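Local structure of DUF4440 domain-containing protein (Prochlorococcus marinus, 3HZP) at residues G85-F88 with T93-D96; T102-K107 with K113-Q118; F33-I36 with P42-A45. The protein is of unknown function but belongs to the NTF2-like group, whose curved sheet and packed helices often enclose a pocket, and assembles here as a dimer. One frame throughout, in Å; residues are numbered along the deposited sequence. Where two conformers were deposited one is given.

Contact 1 of 3, residues G85-F88 with T93-D96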
ATOM      1  N   GLY A  85      11.208   2.170 -10.836  1.00 15.22           N
ATOM      2  CA  GLY A  85      11.589   1.534 -12.098  1.00 16.20           C
ATOM      3  C   GLY A  85      12.876   0.761 -11.917  1.00 17.04           C
ATOM      4  O   GLY A  85      13.881   1.357 -11.537  1.00 19.90           O
ATOM      5  N   SER A  86      12.843  -0.563 -12.116  1.00 15.94           N
ATOM      6  CA  SER A  86      14.003  -1.395 -11.922  1.00 15.58           C
ATOM      7  C   SER A  86      14.252  -2.304 -13.085  1.00 14.81           C
ATOM      8  O   SER A  86      13.342  -2.646 -13.846  1.00 15.49           O
ATOM      9  CB  SER A  86      13.872  -2.294 -10.704  1.00 16.98           C
ATOM     10  OG  SER A  86      13.646  -1.518  -9.558  1.00 21.77           O
ATOM     11  N   LYS A  87      15.522  -2.698 -13.213  1.00 14.62           N
ATOM     12  CA  LYS A  87      15.919  -3.777 -14.077  1.00 13.67           C
ATOM     13  C   LYS A  87      16.612  -4.821 -13.232  1.00 13.63           C
ATOM     14  O   LYS A  87      17.457  -4.477 -12.429  1.00 13.39           O
ATOM     15  CB  LYS A  87      16.871  -3.267 -15.174  1.00 12.79           C
ATOM     16  CG  LYS A  87      16.246  -2.228 -16.081  1.00 15.68           C
ATOM     17  CD  LYS A  87      17.202  -1.730 -17.172  1.00 19.44           C
ATOM     18  CE  LYS A  87      16.484  -0.862 -18.175  1.00 23.46           C
ATOM     19  NZ  LYS A  87      15.679  -1.718 -19.142  1.00 27.16           N
ATOM     20  N   PHE A  88      16.236  -6.093 -13.380  1.00 14.78           N
ATOM     21  CA  PHE A  88      16.873  -7.118 -12.604  1.00 14.38           C
ATOM     22  C   PHE A  88      17.014  -8.368 -13.423  1.00 15.37           C
ATOM     23  O   PHE A  88      16.318  -8.550 -14.397  1.00 17.33           O
ATOM     24  CB  PHE A  88      16.092  -7.374 -11.328  1.00 17.84           C
ATOM     25  CG  PHE A  88      14.758  -8.002 -11.536  1.00 18.82           C
ATOM     26  CD1 PHE A  88      13.633  -7.223 -11.761  1.00 24.61           C
ATOM     27  CD2 PHE A  88      14.606  -9.364 -11.436  1.00 19.96           C
ATOM     28  CE1 PHE A  88      12.381  -7.808 -11.931  1.00 30.09           C
ATOM     29  CE2 PHE A  88      13.370  -9.955 -11.608  1.00 26.01           C
ATOM     30  CZ  PHE A  88      12.252  -9.175 -11.848  1.00 28.76           C
ATOM     31  N   THR A  93      17.396 -14.499 -16.760  1.00 34.28           N
ATOM     32  CA  THR A  93      16.667 -13.587 -17.662  1.00 33.60           C
ATOM     33  C   THR A  93      16.550 -12.171 -17.093  1.00 26.50           C
ATOM     34  O   THR A  93      16.351 -12.022 -15.893  1.00 24.02           O
ATOM     35  CB  THR A  93      15.257 -14.095 -17.971  1.00 35.81           C
ATOM     36  OG1 THR A  93      14.533 -14.297 -16.747  1.00 44.08           O
ATOM     37  CG2 THR A  93      15.315 -15.411 -18.729  1.00 37.29           C
ATOM     38  N   GLN A  94      16.729 -11.159 -17.948  1.00 26.57           N
ATOM     39  CA  GLN A  94      16.516  -9.769 -17.549  1.00 26.79           C
ATOM     40  C   GLN A  94      15.048  -9.424 -17.618  1.00 26.65           C
ATOM     41  O   GLN A  94      14.322  -9.825 -18.537  1.00 26.77           O
ATOM     42  CB  GLN A  94      17.280  -8.735 -18.391  1.00 29.57           C
ATOM     43  CG  GLN A  94      17.521  -7.380 -17.607  1.00 39.49           C
ATOM     44  CD  GLN A  94      17.146  -6.116 -18.389  1.00 46.63           C
ATOM     45  OE1 GLN A  94      18.010  -5.455 -18.980  1.00 47.33           O
ATOM     46  NE2 GLN A  94      15.851  -5.773 -18.385  1.00 45.09           N
ATOM     47  N   ASN A  95      14.637  -8.648 -16.636  1.00 22.53           N
ATOM     48  CA  ASN A  95      13.276  -8.171 -16.501  1.00 24.74           C
ATOM     49  C   ASN A  95      13.255  -6.689 -16.181  1.00 22.15           C
ATOM     50  O   ASN A  95      14.133  -6.207 -15.490  1.00 19.63           O
ATOM     51  CB  ASN A  95      12.646  -8.870 -15.314  1.00 27.01           C
ATOM     52  CG  ASN A  95      12.513 -10.344 -15.517  1.00 34.75           C
ATOM     53  OD1 ASN A  95      11.570 -10.798 -16.169  1.00 41.92           O
ATOM     54  ND2 ASN A  95      13.461 -11.113 -14.968  1.00 33.27           N
ATOM     55  N   ASP A  96      12.238  -5.994 -16.672  1.00 18.67           N
ATOM     56  CA  ASP A  96      11.908  -4.648 -16.258  1.00 17.36           C
ATOM     57  C   ASP A  96      10.795  -4.788 -15.213  1.00 18.17           C
ATOM     58  O   ASP A  96       9.990  -5.740 -15.267  1.00 19.51           O
ATOM     59  CB  ASP A  96      11.401  -3.802 -17.432  1.00 21.29           C
ATOM     60  CG  ASP A  96      12.493  -3.480 -18.460  1.00 30.01           C
ATOM     61  OD1 ASP A  96      13.643  -3.273 -18.078  1.00 27.48           O
ATOM     62  OD2 ASP A  96      12.173  -3.416 -19.663  1.00 38.66           O
TER

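Contact 2 of 3, residues T102-K107 with K113-Q118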
ATOM      1  N   THR A 102       3.442   2.236  -2.151  1.00 13.52           N
ATOM      2  CA  THR A 102       2.990   3.098  -1.050  1.00 12.31           C
ATOM      3  C   THR A 102       3.952   2.875   0.098  1.00 13.64           C
ATOM      4  O   THR A 102       4.129   1.736   0.560  1.00 14.65           O
ATOM      5  CB  THR A 102       1.579   2.759  -0.614  1.00 12.76           C
ATOM      6  OG1 THR A 102       0.672   3.010  -1.679  1.00 13.64           O
ATOM      7  CG2 THR A 102       1.180   3.571   0.633  1.00 15.22           C
ATOM      8  N   SER A 103       4.628   3.937   0.535  1.00 13.32           N
ATOM      9  CA  SER A 103       5.569   3.856   1.664  1.00 13.86           C
ATOM     10  C   SER A 103       5.135   4.814   2.747  1.00 13.70           C
ATOM     11  O   SER A 103       4.593   5.898   2.456  1.00 14.28           O
ATOM     12  CB  SER A 103       6.993   4.123   1.203  1.00 15.67           C
ATOM     13  OG  SER A 103       7.202   5.490   0.760  1.00 16.60           O
ATOM     14  N   ILE A 104       5.374   4.436   3.994  1.00 14.20           N
ATOM     15  CA  ILE A 104       5.081   5.252   5.150  1.00 13.37           C
ATOM     16  C   ILE A 104       6.376   5.370   5.958  1.00 13.70           C
ATOM     17  O   ILE A 104       7.134   4.394   6.053  1.00 14.78           O
ATOM     18  CB  ILE A 104       3.991   4.645   6.022  1.00 14.24           C
ATOM     19  CG1 ILE A 104       2.740   4.353   5.196  1.00 19.68           C
ATOM     20  CG2 ILE A 104       3.747   5.477   7.254  1.00 17.17           C
ATOM     21  CD1 ILE A 104       2.130   5.564   4.641  1.00 21.45           C
ATOM     22  N   PHE A 105       6.644   6.564   6.475  1.00 12.88           N
ATOM     23  CA  PHE A 105       7.834   6.901   7.239  1.00 12.32           C
ATOM     24  C   PHE A 105       7.424   7.430   8.612  1.00 13.72           C
ATOM     25  O   PHE A 105       6.370   8.067   8.749  1.00 13.54           O
ATOM     26  CB  PHE A 105       8.617   7.980   6.493  1.00 12.80           C
ATOM     27  CG  PHE A 105       9.311   7.459   5.271  1.00 14.73           C
ATOM     28  CD1 PHE A 105       8.664   7.256   4.087  1.00 19.65           C
ATOM     29  CD2 PHE A 105      10.661   7.181   5.366  1.00 19.42           C
ATOM     30  CE1 PHE A 105       9.428   6.676   2.993  1.00 18.71           C
ATOM     31  CE2 PHE A 105      11.360   6.684   4.345  1.00 25.51           C
ATOM     32  CZ  PHE A 105      10.751   6.426   3.188  1.00 17.01           C
ATOM     33  N   LYS A 106       8.273   7.171   9.611  1.00 12.86           N
ATOM     34  CA  LYS A 106       8.114   7.721  10.937  1.00 13.44           C
ATOM     35  C   LYS A 106       9.427   8.211  11.439  1.00 12.99           C
ATOM     36  O   LYS A 106      10.480   7.644  11.125  1.00 13.27           O
ATOM     37  CB  LYS A 106       7.564   6.642  11.894  1.00 16.34           C
ATOM     38  CG  LYS A 106       6.105   6.256  11.609  1.00 15.32           C
ATOM     39  CD  LYS A 106       5.465   5.519  12.784  1.00 19.85           C
ATOM     40  CE  LYS A 106       6.203   4.214  13.001  1.00 22.89           C
ATOM     41  NZ  LYS A 106       5.512   3.334  14.075  1.00 25.52           N
ATOM     42  N   LYS A 107       9.399   9.264  12.251  1.00 12.61           N
ATOM     43  CA  LYS A 107      10.599   9.733  12.916  1.00 14.68           C
ATOM     44  C   LYS A 107      10.761   8.998  14.245  1.00 15.68           C
ATOM     45  O   LYS A 107       9.798   8.907  15.064  1.00 17.69           O
ATOM     46  CB  LYS A 107      10.484  11.231  13.174  1.00 18.59           C
ATOM     47  CG  LYS A 107      11.215  12.055  12.246  1.00 24.30           C
ATOM     48  CD  LYS A 107      11.330  13.512  12.728  1.00 32.71           C
ATOM     49  CE  LYS A 107      11.490  14.437  11.547  1.00 36.14           C
ATOM     50  NZ  LYS A 107      11.902  15.817  11.935  1.00 35.75           N
ATOM     51  N   LYS A 113      12.729   7.016   9.438  1.00 14.59           N
ATOM     52  CA  LYS A 113      12.858   5.602   9.133  1.00 14.47           C
ATOM     53  C   LYS A 113      11.649   5.140   8.329  1.00 15.49           C
ATOM     54  O   LYS A 113      10.553   5.648   8.486  1.00 14.04           O
ATOM     55  CB  LYS A 113      12.970   4.749  10.412  1.00 16.96           C
ATOM     56  CG  LYS A 113      14.206   5.095  11.215  1.00 20.07           C
ATOM     57  CD  LYS A 113      14.385   4.191  12.395  1.00 25.61           C
ATOM     58  CE  LYS A 113      14.937   2.843  11.994  1.00 28.13           C
ATOM     59  NZ  LYS A 113      15.497   2.037  13.160  1.00 28.96           N
ATOM     60  N   VAL A 114      11.858   4.191   7.429  0.50 15.80           N
ATOM     61  CA  VAL A 114      10.728   3.629   6.699  0.50 15.85           C
ATOM     62  C   VAL A 114       9.978   2.666   7.643  0.50 15.79           C
ATOM     63  O   VAL A 114      10.624   1.858   8.332  0.50 17.47           O
ATOM     64  CB  VAL A 114      11.186   3.009   5.369  0.50 17.59           C
ATOM     65  CG1 VAL A 114      12.122   1.795   5.582  0.50 14.70           C
ATOM     66  CG2 VAL A 114       9.978   2.634   4.525  0.50 17.98           C
ATOM     67  N   ALA A 115       8.650   2.832   7.740  1.00 15.51           N
ATOM     68  CA  ALA A 115       7.755   2.145   8.625  1.00 14.47           C
ATOM     69  C   ALA A 115       6.905   1.102   7.926  1.00 14.79           C
ATOM     70  O   ALA A 115       6.387   0.191   8.584  1.00 14.55           O
ATOM     71  CB  ALA A 115       6.845   3.142   9.355  1.00 17.68           C
ATOM     72  N   TRP A 116       6.700   1.246   6.623  1.00 14.53           N
ATOM     73  CA  TRP A 116       5.777   0.348   5.904  1.00 15.36           C
ATOM     74  C   TRP A 116       6.003   0.526   4.424  1.00 14.22           C
ATOM     75  O   TRP A 116       6.272   1.620   3.942  1.00 14.48           O
ATOM     76  CB  TRP A 116       4.316   0.666   6.228  1.00 14.61           C
ATOM     77  CG  TRP A 116       3.400  -0.383   5.817  1.00 14.87           C
ATOM     78  CD1 TRP A 116       2.580  -0.379   4.723  1.00 16.10           C
ATOM     79  CD2 TRP A 116       3.156  -1.612   6.499  1.00 14.06           C
ATOM     80  NE1 TRP A 116       1.876  -1.562   4.663  1.00 15.98           N
ATOM     81  CE2 TRP A 116       2.203  -2.335   5.732  1.00 15.34           C
ATOM     82  CE3 TRP A 116       3.650  -2.176   7.668  1.00 15.27           C
ATOM     83  CZ2 TRP A 116       1.753  -3.574   6.107  1.00 14.93           C
ATOM     84  CZ3 TRP A 116       3.185  -3.422   8.053  1.00 14.96           C
ATOM     85  CH2 TRP A 116       2.235  -4.094   7.265  1.00 14.92           C
HETATM   86  N   MSE A 117       5.873  -0.546   3.661  0.67 12.52           N
HETATM   87  CA  MSE A 117       5.920  -0.446   2.202  0.67 12.53           C
HETATM   88  C   MSE A 117       5.094  -1.580   1.570  0.67 14.28           C
HETATM   89  O   MSE A 117       5.297  -2.736   1.928  0.67 13.15           O
HETATM   90  CB  MSE A 117       7.354  -0.524   1.700  0.67 14.21           C
HETATM   91  CG  MSE A 117       7.503  -0.390   0.185  0.67 12.79           C
HETATM   92 SE   MSE A 117       9.339  -0.384  -0.451  0.50 12.81          SE
HETATM   93  CE  MSE A 117       9.808   1.363   0.308  0.67 14.11           C
ATOM     94  N   GLN A 118       4.196  -1.220   0.650  1.00 12.52           N
ATOM     95  CA  GLN A 118       3.457  -2.172  -0.149  1.00 11.95           C
ATOM     96  C   GLN A 118       3.684  -1.856  -1.606  1.00 13.16           C
ATOM     97  O   GLN A 118       3.562  -0.707  -2.029  1.00 13.21           O
ATOM     98  CB  GLN A 118       1.953  -2.131   0.190  1.00 12.45           C
ATOM     99  CG  GLN A 118       1.104  -3.088  -0.668  1.00 11.51           C
ATOM    100  CD  GLN A 118      -0.256  -3.434  -0.117  1.00 14.51           C
ATOM    101  OE1 GLN A 118      -0.611  -3.026   0.993  1.00 17.43           O
ATOM    102  NE2 GLN A 118      -1.005  -4.235  -0.846  1.00 12.32           N
TER

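Contact 3 of 3, residues F33-I36 with P42-A45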
ATOM      1  N   PHE A  33       8.294  -2.696  10.783  1.00 14.03           N
ATOM      2  CA  PHE A  33       8.184  -2.627   9.324  1.00 13.67           C
ATOM      3  C   PHE A  33       7.883  -3.992   8.731  1.00 13.86           C
ATOM      4  O   PHE A  33       8.470  -4.988   9.118  1.00 14.73           O
ATOM      5  CB  PHE A  33       9.515  -2.164   8.754  1.00 14.02           C
ATOM      6  CG  PHE A  33       9.613  -2.295   7.252  1.00 13.62           C
ATOM      7  CD1 PHE A  33       9.167  -1.301   6.434  1.00 14.94           C
ATOM      8  CD2 PHE A  33      10.165  -3.414   6.670  1.00 12.49           C
ATOM      9  CE1 PHE A  33       9.207  -1.424   5.062  1.00 14.89           C
ATOM     10  CE2 PHE A  33      10.204  -3.541   5.272  1.00 14.03           C
ATOM     11  CZ  PHE A  33       9.759  -2.556   4.482  1.00 13.73           C
ATOM     12  N   LEU A  34       7.005  -3.992   7.726  1.00 13.58           N
ATOM     13  CA  LEU A  34       6.881  -5.105   6.797  1.00 12.35           C
ATOM     14  C   LEU A  34       6.812  -4.564   5.379  1.00 12.57           C
ATOM     15  O   LEU A  34       6.362  -3.446   5.148  1.00 12.99           O
ATOM     16  CB  LEU A  34       5.649  -5.958   7.081  1.00 13.85           C
ATOM     17  CG  LEU A  34       5.589  -6.653   8.408  1.00 12.78           C
ATOM     18  CD1 LEU A  34       4.199  -7.249   8.702  1.00 13.48           C
ATOM     19  CD2 LEU A  34       6.640  -7.759   8.530  1.00 13.70           C
ATOM     20  N   PHE A  35       7.252  -5.396   4.452  1.00 11.49           N
ATOM     21  CA  PHE A  35       7.197  -5.169   3.015  1.00 11.87           C
ATOM     22  C   PHE A  35       6.131  -6.083   2.448  1.00 12.01           C
ATOM     23  O   PHE A  35       6.222  -7.314   2.613  1.00 12.61           O
ATOM     24  CB  PHE A  35       8.571  -5.517   2.393  1.00 13.05           C
ATOM     25  CG  PHE A  35       8.639  -5.354   0.909  1.00 13.88           C
ATOM     26  CD1 PHE A  35       8.998  -4.146   0.360  1.00 13.43           C
ATOM     27  CD2 PHE A  35       8.364  -6.428   0.070  1.00 14.99           C
ATOM     28  CE1 PHE A  35       9.069  -3.992  -1.023  1.00 16.71           C
ATOM     29  CE2 PHE A  35       8.466  -6.277  -1.323  1.00 15.93           C
ATOM     30  CZ  PHE A  35       8.826  -5.080  -1.829  1.00 15.11           C
ATOM     31  N   ILE A  36       5.093  -5.511   1.846  1.00 11.27           N
ATOM     32  CA  ILE A  36       3.962  -6.272   1.310  1.00 11.51           C
ATOM     33  C   ILE A  36       4.179  -6.513  -0.158  1.00 11.31           C
ATOM     34  O   ILE A  36       4.221  -5.592  -0.948  1.00 12.36           O
ATOM     35  CB  ILE A  36       2.620  -5.589   1.582  1.00 12.28           C
ATOM     36  CG1 ILE A  36       2.451  -5.257   3.066  1.00 13.34           C
ATOM     37  CG2 ILE A  36       1.473  -6.473   1.101  1.00 12.15           C
ATOM     38  CD1 ILE A  36       2.674  -6.442   4.033  1.00 13.22           C
ATOM     39  N   PRO A  42       3.457 -10.753   3.475  1.00 12.58           N
ATOM     40  CA  PRO A  42       4.498  -9.909   4.057  1.00 12.79           C
ATOM     41  C   PRO A  42       5.867 -10.530   4.077  1.00 12.98           C
ATOM     42  O   PRO A  42       6.005 -11.766   4.172  1.00 12.96           O
ATOM     43  CB  PRO A  42       3.993  -9.710   5.492  1.00 13.78           C
ATOM     44  CG  PRO A  42       3.210 -10.935   5.807  1.00 13.77           C
ATOM     45  CD  PRO A  42       2.522 -11.276   4.495  1.00 12.11           C
ATOM     46  N   LEU A  43       6.872  -9.657   4.028  1.00 12.49           N
ATOM     47  CA  LEU A  43       8.265 -10.007   4.364  1.00 12.57           C
ATOM     48  C   LEU A  43       8.769  -9.012   5.381  1.00 13.72           C
ATOM     49  O   LEU A  43       8.498  -7.821   5.275  1.00 14.19           O
ATOM     50  CB  LEU A  43       9.144  -9.882   3.138  1.00 16.15           C
ATOM     51  CG  LEU A  43       9.038 -10.918   2.046  1.00 18.62           C
ATOM     52  CD1 LEU A  43       9.938 -10.493   0.863  1.00 18.71           C
ATOM     53  CD2 LEU A  43       9.462 -12.313   2.614  1.00 17.59           C
ATOM     54  N   ASP A  44       9.510  -9.490   6.372  1.00 13.53           N
ATOM     55  CA  ASP A  44      10.199  -8.563   7.254  1.00 14.40           C
ATOM     56  C   ASP A  44      11.572  -8.166   6.666  1.00 13.06           C
ATOM     57  O   ASP A  44      11.941  -8.554   5.547  1.00 13.34           O
ATOM     58  CB  ASP A  44      10.269  -9.110   8.690  1.00 16.15           C
ATOM     59  CG  ASP A  44      11.138 -10.337   8.847  1.00 22.03           C
ATOM     60  OD1 ASP A  44      11.881 -10.712   7.951  1.00 18.78           O
ATOM     61  OD2 ASP A  44      11.048 -10.972   9.926  1.00 24.54           O
ATOM     62  N   ALA A  45      12.321  -7.323   7.387  1.00 13.43           N
ATOM     63  CA  ALA A  45      13.575  -6.810   6.829  1.00 13.25           C
ATOM     64  C   ALA A  45      14.530  -7.945   6.472  1.00 14.45           C
ATOM     65  O   ALA A  45      15.206  -7.906   5.438  1.00 14.56           O
ATOM     66  CB  ALA A  45      14.242  -5.851   7.812  1.00 14.59           C
TER
HETATM   67  O   HOH W   1      11.189  -5.889   9.542  1.00 20.80           O

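Contact 1 of 3, residues G85-F88 with T93-D96
With chi1 at 68°, Phe88 holds its CG between the backbone N and the carbonyl carbon, which swings the ring across to Asn95; the asparagine, its own CG anti to the carbonyl carbon, lays CB over one ring face. This is a CH-pi contact offset toward the rim, Asn95 CB standing 3.5 Å from Phe88 CZ. The amide follows at 25° to the ring plane and brings Asn95 ND2 to 3.6 Å from Phe88 CE2. An asparagine suits the place because both its methylene and its flat amide can lie on the aromatic face.

On the opposite face of the sheet Lys87 and Asp96 run alongside each other. The lysine chain stays extended until its bend at chi4, which turns NZ to Asp96 OD1 at 2.8 Å, a salt bridge met on the syn side and 20° out of the carboxylate plane. Gln94 NE2 adds a weak bond of 3.3 Å to the same Asp96 OD1.

Between the faces, Phe88 and Asn95 form a hydrogen-bonded antiparallel pair, Phe88 N to Asn95 O at 3.0 Å and Asn95 N to Phe88 O at 2.8 Å. Phe88 also packs on Leu57 of strand 57-72. The hairpin end is thus two-sided: a partly exposed aromatic contact on one face, and on the other a surface ion pair whose strength solvent probably moderates.

Contact 2 of 3, residues T102-K107 with K113-Q118
Ala115 and Trp116 both stand opposite Ile104, a classic beta bulge that places two residues of strand 111-119 opposite one of strand 93-108 and gives the interface its shape. Ile104 O receives both backbone donors from the same face of its carbonyl plane, Ala115 N at 2.8 Å and Trp116 N, less straight, at 3.2 Å. The small methyl of Ala115 fills the hollow beneath the chain of Lys106: Ala115 CB lies 3.9 Å from both CG and CE of Lys106, which bends at chi3 (-63°) to curl past it. A longer neighbour, Trp116, sets CB against Ile104 CB at 4.0 Å before its indole leads off to hydrogen-bond through NE1 with Thr102 OG1 of the second subunit.

On the opposite face, Val114 CG2 lies over one face of the Phe105 ring, toward its rim; Phe105 CE2 is 3.8 Å from Val114 CB, and a branched residue here offers a broad, low bump.

Phe105 packs on Ile8, Ile11 and Leu12 of helix 4-15, with Met117, a selenomethionine, on Phe15 nearby. The Ile104 face meets the second subunit: Ile104 packs on its counterpart there, Lys106 forms a salt bridge to Glu71 of that subunit, and strands 77-90 and 35-36 flank the pair within the sheet.

Contact 3 of 3, residues F33-I36 with P42-A45
Phe35 and Leu43 form the backbone core of this short antiparallel pairing. Phe35 N donates its N-H to Leu43 O at 2.8 Å in an almost straight bond (176° at the hydrogen), and Leu43 N donates in turn to Phe35 O, also at 2.8 Å. Pro42, which has no N-H, can still serve as an edge residue because its place is the non-hydrogen-bonded one, opposite Ile36. Its CA instead makes a CA-H...O contact with Phe35 O at 3.4 Å.

Apolar contacts collect on the face with Ile36 and Pro42. Ile36 crosses the proline ring with its outermost carbon, CD1 coming 3.8 Å from Pro42 CB. Leu34 lies alongside Pro42; its two methyls part, CD1 to Pro42 CB at 4.1 Å and CD2 to Asp44 CB at 3.9 Å. This branching lets one leucine span from Pro42 to the N-cap residue Asp44. Trp129 of the second subunit also packs on Leu34 and Pro42.

The strands 35-36 and 42-43 make the hairpin at one margin of the sheet of an NTF2-like fold, where strand 35-36 runs parallel to strand 111-119. On the other face Phe35, its CG anti to the backbone N (chi1 179°), turns its ring inward, where it meets Phe48 and Phe25 and lies beside a bound pentaethylene glycol, probably a crystallisation additive.

Polar groups take over at the start of helix 45-52. Asp44 is the N-cap: its OD1 accepts from Gly47 N, the short carboxylate being well suited to reach forward to that N-H in the first turn. A water bridges the segments, giving to Phe33 O at 2.9 Å and accepting from Ala45 N at 2.8 Å, in the plane of the Phe33 ring at its edge.

Overall arrangement
Contact 1 lies at the surface, contact 2 is buried, and contact 3 is intermediate; all belong to one mixed sheet. Contacts 1 and 2 share strand 93-108 but sit on opposite sides of the chain's centre, their own centres about 24 Å apart. Contacts 2 and 3 touch: strand 35-36 lies beside strand 111-119, with Met117 O probably hydrogen-bonded to Ile36 N (2.8 Å) and Trp116 packed on Ile36. The chemistry follows the place. Contact 1 relies on an ion pair and an aromatic face, contact 2 on a bulge and apolar shape with several polar ends turned to the second subunit, and contact 3 on aliphatic packing, a helix cap and a water. Both 2 and 3 meet that subunit.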